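Local coordinates for protein nadph-flavin oxidoreductase (Vibrio harveyi, PDB 1BKJ) that catalyses the NADPH-dependent reduction of FMN to FMNH2 as a homodimer, supplying reduced flavin to bacterial luciferase for light emission, at residues D82-R85 / H86-I89; A105-S108 / G109-A112; M111-N114 / C115-A118; R133-A136 / A137-D140; L229-L232 / N233-L237. All coordinates share one frame; numbering follows the deposited sequence.

Contact 1: D82-R85 / H86-I89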
loop_
_atom_site.group_PDB
_atom_site.type_symbol
_atom_site.label_atom_id
_atom_site.label_comp_id
_atom_site.label_asym_id
_atom_site.label_seq_id
_atom_site.Cartn_x
_atom_site.Cartn_y
_atom_site.Cartn_z
ATOM N N ASP A 82 0.840 3.600 -12.943
ATOM C CA ASP A 82 1.094 4.398 -14.131
ATOM C C ASP A 82 2.574 4.516 -14.498
ATOM O O ASP A 82 3.326 5.247 -13.854
ATOM C CB ASP A 82 0.495 5.802 -13.935
ATOM C CG ASP A 82 0.467 6.643 -15.217
ATOM O OD1 ASP A 82 1.088 6.282 -16.235
ATOM O OD2 ASP A 82 -0.176 7.707 -15.200
ATOM N N TYR A 83 2.968 3.796 -15.546
ATOM C CA TYR A 83 4.325 3.890 -16.082
ATOM C C TYR A 83 4.249 4.519 -17.476
ATOM O O TYR A 83 5.243 4.559 -18.204
ATOM C CB TYR A 83 5.032 2.542 -16.119
ATOM C CG TYR A 83 5.471 2.059 -14.758
ATOM C CD1 TYR A 83 6.698 2.487 -14.199
ATOM C CD2 TYR A 83 4.654 1.189 -14.000
ATOM C CE1 TYR A 83 7.097 2.064 -12.910
ATOM C CE2 TYR A 83 5.038 0.763 -12.705
ATOM C CZ TYR A 83 6.253 1.203 -12.169
ATOM O OH TYR A 83 6.593 0.835 -10.883
ATOM N N GLN A 84 3.072 5.040 -17.838
ATOM C CA GLN A 84 2.904 5.711 -19.117
ATOM C C GLN A 84 3.549 7.101 -19.076
ATOM O O GLN A 84 4.042 7.572 -20.097
ATOM C CB GLN A 84 1.430 5.789 -19.548
ATOM C CG GLN A 84 1.188 6.405 -20.965
ATOM C CD GLN A 84 2.018 5.768 -22.075
ATOM O OE1 GLN A 84 2.591 6.474 -22.901
ATOM N NE2 GLN A 84 2.116 4.445 -22.076
ATOM N N ARG A 85 3.582 7.731 -17.900
ATOM C CA ARG A 85 4.240 9.035 -17.752
ATOM C C ARG A 85 5.714 8.897 -18.117
ATOM O O ARG A 85 6.237 9.651 -18.941
ATOM C CB ARG A 85 4.145 9.556 -16.317
ATOM C CG ARG A 85 2.954 10.441 -16.061
ATOM C CD ARG A 85 3.112 11.221 -14.757
ATOM N NE ARG A 85 3.159 10.367 -13.576
ATOM C CZ ARG A 85 2.108 10.033 -12.826
ATOM N NH1 ARG A 85 0.882 10.470 -13.117
ATOM N NH2 ARG A 85 2.294 9.287 -11.747
ATOM N N HIS A 86 6.320 7.831 -17.604
ATOM C CA HIS A 86 7.729 7.528 -17.824
ATOM C C HIS A 86 8.030 7.151 -19.266
ATOM O O HIS A 86 9.035 7.607 -19.831
ATOM C CB HIS A 86 8.164 6.408 -16.887
ATOM C CG HIS A 86 7.767 6.640 -15.463
ATOM N ND1 HIS A 86 6.505 6.336 -14.991
ATOM C CD2 HIS A 86 8.445 7.166 -14.419
ATOM C CE1 HIS A 86 6.426 6.664 -13.717
ATOM N NE2 HIS A 86 7.594 7.171 -13.344
ATOM N N ALA A 87 7.123 6.363 -19.860
ATOM C CA ALA A 87 7.224 5.910 -21.247
ATOM C C ALA A 87 7.064 7.058 -22.250
ATOM O O ALA A 87 7.613 7.001 -23.357
ATOM C CB ALA A 87 6.212 4.818 -21.518
ATOM N N THR A 88 6.323 8.096 -21.857
ATOM C CA THR A 88 6.111 9.283 -22.699
ATOM C C THR A 88 7.376 10.162 -22.674
ATOM O O THR A 88 7.747 10.733 -23.703
ATOM C CB THR A 88 4.848 10.084 -22.249
ATOM O OG1 THR A 88 3.695 9.253 -22.405
ATOM C CG2 THR A 88 4.635 11.340 -23.097
ATOM N N ILE A 89 8.034 10.232 -21.510
ATOM C CA ILE A 89 9.279 10.998 -21.332
ATOM C C ILE A 89 10.436 10.303 -22.107
ATOM O O ILE A 89 11.185 10.956 -22.841
ATOM C CB ILE A 89 9.636 11.117 -19.818
ATOM C CG1 ILE A 89 8.546 11.897 -19.076
ATOM C CG2 ILE A 89 11.018 11.770 -19.612
ATOM C CD1 ILE A 89 8.614 11.785 -17.535
#
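Thr88 and Gln84 meet one turn apart in the short helix 84-89. Gln84 O is gripped twice by the threonine: OG1 donates to it at 2.9 Å and the backbone N at 2.9 Å, the two coming from opposite faces of the carbonyl plane. OG1 can reach back because it stands beside its own backbone N (chi1 -62°). The bent Gln84 chain crosses Thr88 at about a right angle, leaving Gln84 OE1 3.0 Å from Thr88 OG1, while its NE2 is taken by Glu147 O. Ala87 N bonds to Tyr83 O and Ile89 N to Arg85 O. At the start of the helix, Asp82 OD1 accepts from Gln84 N at 2.8 Å, an Asx turn just where strand 75-82 gives way to the helix; Asp82 OD2 bonds to Ser47.

Among the rings, Tyr83 and His86 are set obliquely, centroids 5.5 Å apart and planes at 40°. Asp82 O lies in the imidazole plane at its edge, 3.4 Å from His86 CE1. Outside partners hold both rings: Leu43 O accepts from His86 NE2, and Tyr83 OH bonds to Leu100 O.

The turn thus sits at the end of strand 75-82, tied by Arg85 NH2 to the backbone of Gln44 and of Val46 on strand 46-50, with Leu220 of the second subunit packed on Tyr83 and His86.

Contact 2: A105-S108 / G109-A112. With FMN (flavin mononucleotide), chain F.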
loop_
_atom_site.group_PDB
_atom_site.type_symbol
_atom_site.label_atom_id
_atom_site.label_comp_id
_atom_site.label_asym_id
_atom_site.label_seq_id
_atom_site.Cartn_x
_atom_site.Cartn_y
_atom_site.Cartn_z
ATOM N N ALA A 105 1.642 -1.395 -6.739
ATOM C CA ALA A 105 0.666 -1.833 -5.737
ATOM C C ALA A 105 0.974 -1.339 -4.316
ATOM O O ALA A 105 0.076 -0.855 -3.621
ATOM C CB ALA A 105 0.537 -3.344 -5.764
ATOM N N VAL A 106 2.242 -1.440 -3.902
ATOM C CA VAL A 106 2.674 -0.991 -2.582
ATOM C C VAL A 106 2.512 0.536 -2.457
ATOM O O VAL A 106 1.900 1.017 -1.505
ATOM C CB VAL A 106 4.157 -1.421 -2.302
ATOM C CG1 VAL A 106 4.736 -0.697 -1.090
ATOM C CG2 VAL A 106 4.223 -2.915 -2.054
ATOM N N ASP A 107 3.029 1.277 -3.438
ATOM C CA ASP A 107 2.952 2.741 -3.436
ATOM C C ASP A 107 1.518 3.274 -3.512
ATOM O O ASP A 107 1.235 4.301 -2.907
ATOM C CB ASP A 107 3.828 3.340 -4.542
ATOM C CG ASP A 107 5.331 3.258 -4.233
ATOM O OD1 ASP A 107 5.774 2.424 -3.414
ATOM O OD2 ASP A 107 6.091 4.032 -4.843
ATOM N N SER A 108 0.616 2.553 -4.197
ATOM C CA SER A 108 -0.806 2.944 -4.308
ATOM C C SER A 108 -1.481 2.829 -2.951
ATOM O O SER A 108 -2.244 3.701 -2.579
ATOM C CB SER A 108 -1.558 2.068 -5.303
ATOM O OG SER A 108 -1.208 2.413 -6.633
ATOM N N GLY A 109 -1.150 1.761 -2.224
ATOM C CA GLY A 109 -1.675 1.524 -0.888
ATOM C C GLY A 109 -1.222 2.601 0.098
ATOM O O GLY A 109 -2.031 3.105 0.878
ATOM N N ILE A 110 0.060 2.978 0.044
ATOM C CA ILE A 110 0.632 4.027 0.904
ATOM C C ILE A 110 -0.076 5.367 0.627
ATOM O O ILE A 110 -0.560 6.016 1.549
ATOM C CB ILE A 110 2.162 4.194 0.647
ATOM C CG1 ILE A 110 2.896 2.915 1.038
ATOM C CG2 ILE A 110 2.748 5.380 1.433
ATOM C CD1 ILE A 110 4.302 2.868 0.550
ATOM N N MET A 111 -0.152 5.746 -0.646
ATOM C CA MET A 111 -0.795 6.995 -1.044
ATOM C C MET A 111 -2.277 7.061 -0.662
ATOM O O MET A 111 -2.729 8.078 -0.098
ATOM C CB MET A 111 -0.631 7.228 -2.550
ATOM C CG MET A 111 -1.239 8.518 -3.014
ATOM S SD MET A 111 -1.063 8.833 -4.717
ATOM C CE MET A 111 0.461 9.672 -4.686
ATOM N N ALA A 112 -3.012 5.986 -0.973
ATOM C CA ALA A 112 -4.439 5.899 -0.678
ATOM C C ALA A 112 -4.758 5.985 0.802
ATOM O O ALA A 112 -5.754 6.607 1.182
ATOM C CB ALA A 112 -5.027 4.660 -1.268
HETATM N N1 FMN F . 14.744 5.019 0.739
HETATM C C2 FMN F . 16.007 4.549 0.986
HETATM O O2 FMN F . 16.910 5.278 1.340
HETATM N N3 FMN F . 16.136 3.179 0.753
HETATM C C4 FMN F . 15.143 2.266 0.365
HETATM O O4 FMN F . 15.435 1.067 0.269
HETATM C C4A FMN F . 13.859 2.905 0.070
HETATM N N5 FMN F . 12.788 2.047 -0.215
HETATM C C5A FMN F . 11.483 2.528 -0.351
HETATM C C6 FMN F . 10.477 1.611 -0.616
HETATM C C7 FMN F . 9.155 2.049 -0.645
HETATM C C7M FMN F . 8.066 0.972 -0.538
HETATM C C8 FMN F . 8.837 3.457 -0.570
HETATM C C8M FMN F . 7.438 4.000 -0.669
HETATM C C9 FMN F . 9.849 4.403 -0.383
HETATM C C9A FMN F . 11.207 3.950 -0.205
HETATM N N10 FMN F . 12.300 4.824 0.122
HETATM C C10 FMN F . 13.617 4.303 0.289
HETATM C "C1'" FMN F . 12.117 6.129 0.514
HETATM C "C2'" FMN F . 12.357 7.250 -0.516
HETATM O "O2'" FMN F . 13.180 7.080 -1.643
HETATM C "C3'" FMN F . 11.399 8.371 -0.549
HETATM O "O3'" FMN F . 10.090 8.115 -0.112
HETATM C "C4'" FMN F . 11.558 9.523 -1.495
HETATM O "O4'" FMN F . 12.688 9.666 -2.347
HETATM C "C5'" FMN F . 10.624 10.662 -1.357
HETATM O "O5'" FMN F . 11.237 11.333 -0.225
HETATM P P FMN F . 10.554 11.586 1.179
HETATM O O1P FMN F . 9.523 12.565 0.846
HETATM O O2P FMN F . 11.656 12.123 1.977
HETATM O O3P FMN F . 10.009 10.313 1.697
#
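Gly109 N bonds back to Ala105 O at 3.2 Å, continuing the regular alpha-helix 98-121, the long helix that lies on the sheet of this nitroreductase-family fold and faces its counterpart at the dimer interface. Gly109 has no side chain; Ala105, at the other end of its bond, packs on Ala105 of the second subunit.

Ile110 comes next and does most of the side-chain work. Its N meets Val106 O in the carbonyl plane at 3.1 Å. With CG1 beside the backbone N (chi1 -64°) and the chain extended beyond it, the side chain folds back over that same carbonyl, and CD1 lies 3.9 Å from Val106 CG1. Val106 CG1 and Ile110 CD1 together make an apolar patch against the methyl-bearing end of FMN.

Met111 N follows with a nearly straight bond to Asp107 O (168°), while its side chain leads away toward Val46. Ala112 N closes the run on Ser108 O at 2.9 Å, its methyl turned to Phe153 and Met155 of strand 149-158.

The flavin is gripped at its polar parts by the second subunit, through residues such as Arg15 and Lys167, so this turn completes the pocket across the interface. Asp107 OD1, hydrogen-bonded to Ser40 OG, lies 3.6 Å from FMN C8M. Val106 CG1 reaches the other methyl, FMN C7M, at 3.8 Å. Nearest of all to the flavin is Ile110 CD1, which approaches FMN C8M at 3.5 Å.

Contact 3: M111-N114 / C115-A118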
loop_
_atom_site.group_PDB
_atom_site.type_symbol
_atom_site.label_atom_id
_atom_site.label_comp_id
_atom_site.label_asym_id
_atom_site.label_seq_id
_atom_site.Cartn_x
_atom_site.Cartn_y
_atom_site.Cartn_z
ATOM N N MET A 111 -0.152 5.746 -0.646
ATOM C CA MET A 111 -0.795 6.995 -1.044
ATOM C C MET A 111 -2.277 7.061 -0.662
ATOM O O MET A 111 -2.729 8.078 -0.098
ATOM C CB MET A 111 -0.631 7.228 -2.550
ATOM C CG MET A 111 -1.239 8.518 -3.014
ATOM S SD MET A 111 -1.063 8.833 -4.717
ATOM C CE MET A 111 0.461 9.672 -4.686
ATOM N N ALA A 112 -3.012 5.986 -0.973
ATOM C CA ALA A 112 -4.439 5.899 -0.678
ATOM C C ALA A 112 -4.758 5.985 0.802
ATOM O O ALA A 112 -5.754 6.607 1.182
ATOM C CB ALA A 112 -5.027 4.660 -1.268
ATOM N N GLN A 113 -3.892 5.406 1.636
ATOM C CA GLN A 113 -4.102 5.455 3.069
ATOM C C GLN A 113 -3.915 6.864 3.604
ATOM O O GLN A 113 -4.609 7.250 4.533
ATOM C CB GLN A 113 -3.248 4.417 3.809
ATOM C CG GLN A 113 -3.514 4.288 5.322
ATOM C CD GLN A 113 -4.976 4.016 5.703
ATOM O OE1 GLN A 113 -5.771 3.536 4.900
ATOM N NE2 GLN A 113 -5.316 4.307 6.949
ATOM N N ASN A 114 -3.030 7.642 2.975
ATOM C CA ASN A 114 -2.823 9.038 3.367
ATOM C C ASN A 114 -4.086 9.848 3.028
ATOM O O ASN A 114 -4.569 10.620 3.861
ATOM C CB ASN A 114 -1.611 9.631 2.653
ATOM C CG ASN A 114 -0.364 9.650 3.518
ATOM O OD1 ASN A 114 -0.299 9.031 4.574
ATOM N ND2 ASN A 114 0.631 10.381 3.069
ATOM N N CYS A 115 -4.664 9.575 1.851
ATOM C CA CYS A 115 -5.891 10.228 1.369
ATOM C C CYS A 115 -7.054 9.938 2.308
ATOM O O CYS A 115 -7.719 10.869 2.771
ATOM C CB CYS A 115 -6.256 9.749 -0.038
ATOM S SG CYS A 115 -5.182 10.355 -1.343
ATOM N N LEU A 116 -7.223 8.652 2.655
ATOM C CA LEU A 116 -8.293 8.211 3.553
ATOM C C LEU A 116 -8.144 8.790 4.955
ATOM O O LEU A 116 -9.132 9.277 5.508
ATOM C CB LEU A 116 -8.412 6.675 3.608
ATOM C CG LEU A 116 -9.572 6.102 4.446
ATOM C CD1 LEU A 116 -10.934 6.571 3.935
ATOM C CD2 LEU A 116 -9.516 4.587 4.479
ATOM N N LEU A 117 -6.923 8.764 5.505
ATOM C CA LEU A 117 -6.661 9.324 6.836
ATOM C C LEU A 117 -6.928 10.832 6.900
ATOM O O LEU A 117 -7.537 11.316 7.858
ATOM C CB LEU A 117 -5.245 9.010 7.311
ATOM C CG LEU A 117 -4.995 7.587 7.800
ATOM C CD1 LEU A 117 -3.541 7.458 8.179
ATOM C CD2 LEU A 117 -5.882 7.237 8.989
ATOM N N ALA A 118 -6.540 11.554 5.850
ATOM C CA ALA A 118 -6.789 12.994 5.762
ATOM C C ALA A 118 -8.310 13.216 5.792
ATOM O O ALA A 118 -8.803 13.999 6.598
ATOM C CB ALA A 118 -6.212 13.562 4.484
#
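Leu116 N to Ala112 O and Leu117 N to Gln113 O, both 2.9 Å, are the shortest of four backbone bonds that carry the alpha-helix from 111-114 into 115-118. Cys115 N to Met111 O and Ala118 N to Asn114 O complete the set. This is the later half of helix 98-121, buried between the sheet and helix 24-35 and lying against the second subunit.

The strongest side-chain polar bonds leave the turn. Gln113 OE1 bonds to the hydroxyl of Tyr128, an FMN-binding residue, and Gln113 NE2 donates to Asn114 OD1 of the second subunit. The reverse bond, from Gln113 of the second subunit to Asn114 OD1 here, makes the pair reciprocal, as the twofold of the dimer would have it; Asn114 ND2 goes to Ala33 O. Both ends of the Gln113 amide are thus held, which should fix its rotation.

Packing follows from that placement. Gln113 leaves the helix with CG opposite its backbone N (chi1 -174°) and then bends at chi2, bringing the amide up over the next turn. There OE1 sits 3.9 Å from Leu116 CD2. Leu116 itself runs on to Met155 and Leu157 of strand 149-158, while Leu117 packs on Asn114 of the second subunit. On the side toward helix 24-35, Cys115 meets Ile30, its SG 3.6 Å from Met111 O.

Leu117 and Gln113 make the closest approach between two side chains across the turn: Gln113 NE2 lies 3.4 Å from Leu117 CG and 3.6 Å from Leu117 CD2.

Contact 4: R133-A136 / A137-D140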
loop_
_atom_site.group_PDB
_atom_site.type_symbol
_atom_site.label_atom_id
_atom_site.label_comp_id
_atom_site.label_asym_id
_atom_site.label_seq_id
_atom_site.Cartn_x
_atom_site.Cartn_y
_atom_site.Cartn_z
ATOM N N ARG A 133 -11.716 -4.805 -9.686
ATOM C CA ARG A 133 -10.795 -5.779 -10.313
ATOM C C ARG A 133 -11.476 -7.005 -10.930
ATOM O O ARG A 133 -10.934 -7.619 -11.856
ATOM C CB ARG A 133 -9.681 -6.216 -9.348
ATOM C CG ARG A 133 -8.653 -5.120 -9.062
ATOM C CD ARG A 133 -7.328 -5.674 -8.508
ATOM N NE ARG A 133 -7.500 -6.516 -7.330
ATOM C CZ ARG A 133 -7.653 -6.081 -6.082
ATOM N NH1 ARG A 133 -7.658 -4.783 -5.792
ATOM N NH2 ARG A 133 -7.841 -6.959 -5.111
ATOM N N ASN A 134 -12.697 -7.304 -10.481
ATOM C CA ASN A 134 -13.450 -8.432 -11.027
ATOM C C ASN A 134 -13.958 -8.140 -12.467
ATOM O O ASN A 134 -14.233 -9.056 -13.243
ATOM C CB ASN A 134 -14.574 -8.849 -10.065
ATOM C CG ASN A 134 -14.996 -10.297 -10.261
ATOM O OD1 ASN A 134 -14.148 -11.200 -10.345
ATOM N ND2 ASN A 134 -16.302 -10.525 -10.392
ATOM N N SER A 135 -13.989 -6.853 -12.822
ATOM C CA SER A 135 -14.379 -6.357 -14.149
ATOM C C SER A 135 -13.268 -5.400 -14.618
ATOM O O SER A 135 -13.546 -4.358 -15.217
ATOM C CB SER A 135 -15.703 -5.598 -14.059
ATOM O OG SER A 135 -16.791 -6.477 -13.830
ATOM N N ALA A 136 -12.011 -5.788 -14.375
ATOM C CA ALA A 136 -10.822 -4.982 -14.700
ATOM C C ALA A 136 -10.711 -4.404 -16.114
ATOM O O ALA A 136 -10.578 -3.194 -16.255
ATOM C CB ALA A 136 -9.560 -5.737 -14.333
ATOM N N ALA A 137 -10.836 -5.249 -17.140
ATOM C CA ALA A 137 -10.753 -4.826 -18.547
ATOM C C ALA A 137 -11.842 -3.807 -18.936
ATOM O O ALA A 137 -11.567 -2.839 -19.652
ATOM C CB ALA A 137 -10.803 -6.038 -19.470
ATOM N N GLN A 138 -13.051 -3.987 -18.401
ATOM C CA GLN A 138 -14.160 -3.072 -18.674
ATOM C C GLN A 138 -13.983 -1.704 -17.997
ATOM O O GLN A 138 -14.271 -0.676 -18.603
ATOM C CB GLN A 138 -15.486 -3.707 -18.269
ATOM C CG GLN A 138 -15.801 -5.041 -18.967
ATOM C CD GLN A 138 -15.573 -6.239 -18.048
ATOM O OE1 GLN A 138 -14.426 -6.629 -17.762
ATOM N NE2 GLN A 138 -16.674 -6.812 -17.547
ATOM N N VAL A 139 -13.468 -1.699 -16.763
ATOM C CA VAL A 139 -13.207 -0.464 -15.998
ATOM C C VAL A 139 -12.064 0.308 -16.679
ATOM O O VAL A 139 -12.142 1.526 -16.839
ATOM C CB VAL A 139 -12.828 -0.792 -14.513
ATOM C CG1 VAL A 139 -12.338 0.451 -13.754
ATOM C CG2 VAL A 139 -14.015 -1.378 -13.805
ATOM N N ASP A 140 -11.042 -0.436 -17.112
ATOM C CA ASP A 140 -9.854 0.093 -17.798
ATOM C C ASP A 140 -10.225 0.825 -19.097
ATOM O O ASP A 140 -9.697 1.898 -19.372
ATOM C CB ASP A 140 -8.895 -1.067 -18.079
ATOM C CG ASP A 140 -7.577 -0.627 -18.669
ATOM O OD1 ASP A 140 -7.542 -0.281 -19.863
ATOM O OD2 ASP A 140 -6.558 -0.680 -17.951
#
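Ser135 and Val139 are joined by the first backbone bond of helix 136-142: Val139 N points nearly straight at the oxygen of Ser135, 3.1 Å away and almost in line with its C=O bond. The next rung, Asp140 N to Ala136 O, is 2.9 Å and equally direct. Just upstream, a weak bond from Ala136 N to Arg133 O links the helix to the preceding 3-10 turn.

The side chains add van der Waals contacts. Gln138 bends at chi2 (104°) so that its amide curls back over Ser135, with NE2 3.8 Å from Ser135 CB and 3.7 Å from Ser135 OG. Val139 sends CG2 to the carbonyl, 3.3 Å from Ser135 O, and rests on Leu60 and Phe63 of helix 54-63. Ser135 and Gln138 also touch Phe63.

Charged groups look elsewhere. Arg133 NE makes a salt bridge with Glu99 of the second subunit and NH1 bonds to Leu152 O, while Asp140 turns to Tyr231 near the end of helix 228-234.

Ser135 stands at the N-cap position, although its hydroxyl makes no capping bond; what remains is a plain helix start, a 3-10 turn leading into an alpha-helix, a few residues beyond the FMN-binding Gly130 and Gly131.

Contact 5: L229-L232 / N233-L237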
loop_
_atom_site.group_PDB
_atom_site.type_symbol
_atom_site.label_atom_id
_atom_site.label_comp_id
_atom_site.label_asym_id
_atom_site.label_seq_id
_atom_site.Cartn_x
_atom_site.Cartn_y
_atom_site.Cartn_z
ATOM N N LEU A 229 -3.908 -11.835 -14.124
ATOM C CA LEU A 229 -2.593 -11.873 -14.796
ATOM C C LEU A 229 -2.757 -11.578 -16.306
ATOM O O LEU A 229 -1.983 -10.783 -16.829
ATOM C CB LEU A 229 -1.782 -13.156 -14.508
ATOM C CG LEU A 229 -0.329 -13.227 -15.016
ATOM C CD1 LEU A 229 0.551 -12.163 -14.364
ATOM C CD2 LEU A 229 0.231 -14.600 -14.742
ATOM N N PRO A 230 -3.757 -12.191 -17.018
ATOM C CA PRO A 230 -3.899 -11.856 -18.443
ATOM C C PRO A 230 -4.247 -10.355 -18.636
ATOM O O PRO A 230 -3.792 -9.730 -19.595
ATOM C CB PRO A 230 -5.053 -12.753 -18.892
ATOM C CG PRO A 230 -4.840 -13.955 -18.113
ATOM C CD PRO A 230 -4.522 -13.430 -16.738
ATOM N N TYR A 231 -5.005 -9.783 -17.691
ATOM C CA TYR A 231 -5.351 -8.352 -17.731
ATOM C C TYR A 231 -4.080 -7.482 -17.592
ATOM O O TYR A 231 -3.921 -6.526 -18.341
ATOM C CB TYR A 231 -6.376 -7.965 -16.647
ATOM C CG TYR A 231 -6.471 -6.455 -16.406
ATOM C CD1 TYR A 231 -6.974 -5.587 -17.409
ATOM C CD2 TYR A 231 -5.980 -5.877 -15.203
ATOM C CE1 TYR A 231 -6.972 -4.172 -17.220
ATOM C CE2 TYR A 231 -5.984 -4.465 -15.008
ATOM C CZ TYR A 231 -6.478 -3.627 -16.025
ATOM O OH TYR A 231 -6.472 -2.263 -15.856
ATOM N N LEU A 232 -3.245 -7.759 -16.586
ATOM C CA LEU A 232 -2.008 -7.007 -16.382
ATOM C C LEU A 232 -1.107 -7.132 -17.611
ATOM O O LEU A 232 -0.637 -6.118 -18.119
ATOM C CB LEU A 232 -1.280 -7.478 -15.114
ATOM C CG LEU A 232 -1.885 -7.117 -13.741
ATOM C CD1 LEU A 232 -1.084 -7.770 -12.627
ATOM C CD2 LEU A 232 -1.946 -5.598 -13.531
ATOM N N ASN A 233 -0.981 -8.353 -18.147
ATOM C CA ASN A 233 -0.174 -8.634 -19.342
ATOM C C ASN A 233 -0.677 -7.899 -20.587
ATOM O O ASN A 233 0.138 -7.477 -21.404
ATOM C CB ASN A 233 -0.116 -10.140 -19.642
ATOM C CG ASN A 233 0.645 -10.943 -18.591
ATOM O OD1 ASN A 233 0.581 -12.169 -18.598
ATOM N ND2 ASN A 233 1.351 -10.270 -17.689
ATOM N N SER A 234 -2.003 -7.728 -20.711
ATOM C CA SER A 234 -2.635 -7.016 -21.841
ATOM C C SER A 234 -2.310 -5.512 -21.822
ATOM O O SER A 234 -2.385 -4.843 -22.855
ATOM C CB SER A 234 -4.166 -7.221 -21.867
ATOM O OG SER A 234 -4.854 -6.413 -20.913
ATOM N N LYS A 235 -1.956 -4.999 -20.641
ATOM C CA LYS A 235 -1.571 -3.598 -20.478
ATOM C C LYS A 235 -0.043 -3.454 -20.495
ATOM O O LYS A 235 0.494 -2.357 -20.349
ATOM C CB LYS A 235 -2.167 -2.997 -19.193
ATOM C CG LYS A 235 -3.719 -3.045 -19.060
ATOM C CD LYS A 235 -4.528 -2.544 -20.287
ATOM C CE LYS A 235 -4.280 -1.081 -20.707
ATOM N NZ LYS A 235 -4.398 -0.123 -19.588
ATOM N N GLY A 236 0.636 -4.585 -20.690
ATOM C CA GLY A 236 2.085 -4.618 -20.763
ATOM C C GLY A 236 2.798 -4.701 -19.436
ATOM O O GLY A 236 3.989 -4.397 -19.361
ATOM N N LEU A 237 2.083 -5.110 -18.392
ATOM C CA LEU A 237 2.657 -5.214 -17.053
ATOM C C LEU A 237 2.864 -6.659 -16.608
ATOM O O LEU A 237 2.206 -7.564 -17.120
ATOM C CB LEU A 237 1.750 -4.485 -16.053
ATOM C CG LEU A 237 1.524 -2.986 -16.289
ATOM C CD1 LEU A 237 0.434 -2.472 -15.394
ATOM C CD2 LEU A 237 2.822 -2.218 -16.054
#
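Tyr231 and Lys235 cross a turn apart, the phenol ring taking an oblique approach from both Lys235 CG, 3.9 Å from Tyr231 CE1, and the Ser234 hydroxyl. The lysine chain, bent at every torsion beyond the first, passes the ring at a slant with CG as the atom that touches; its NZ ends among Asp140, Ser149 O and Pro146 O. Tyr231 OH shares Asp140 and also bonds to Val151 N.

The second flat group is the amide of Asn233. Its ND2 donates to Leu237 O at 2.9 Å, with the oxygen only 5° out of the amide plane, so the side chain ties the last turn to the chain leaving it, beyond Gly236. Leu229 crosses it obliquely, its CG 3.8 Å from Asn233 OD1.

Ser234 OG stands between its backbone N and carbonyl carbon (chi1 78°), a position from which it reaches Tyr231 O at 2.7 Å. The regular helix bonds run Asn233 N to Leu229 O and Ser234 N to Pro230 O.

At the end Leu232 O takes two donors, Lys235 N at 3.1 Å and Leu237 N at 2.9 Å, from opposite faces of its plane. Leu237 CD1 comes back to within 4.3 Å of Leu232 CD2, and both leucines rest on Ala150 and Thr101.

Gly236 supplies the positive phi (85°) that turns the chain, and its N bonds to Asn233 O: with the bond from Leu237 N to Leu232 O, this is a Schellman motif ending helix 228-234.

How the contacts relate
Each contact is local, spanning a turn or two of one continuous run, so none closes a long loop or nests in another. From the N terminus, contact 1 turns strand 75-82 into helix 84-89. Contacts 2 and 3 follow on helix 98-121, sharing Met111 and Ala112, the first at the methyl end of FMN and the second further along the dimer interface. Contact 4 begins helix 136-142 after strand 125-129, and contact 5 ends helix 228-234 near the C terminus. These last two do touch: Asp140 OD2 meets Lys235 NZ at 2.8 Å, joining helix 136-142 to the end of helix 228-234. Contacts 3 and 5 lie on opposite sides of the chain's centre.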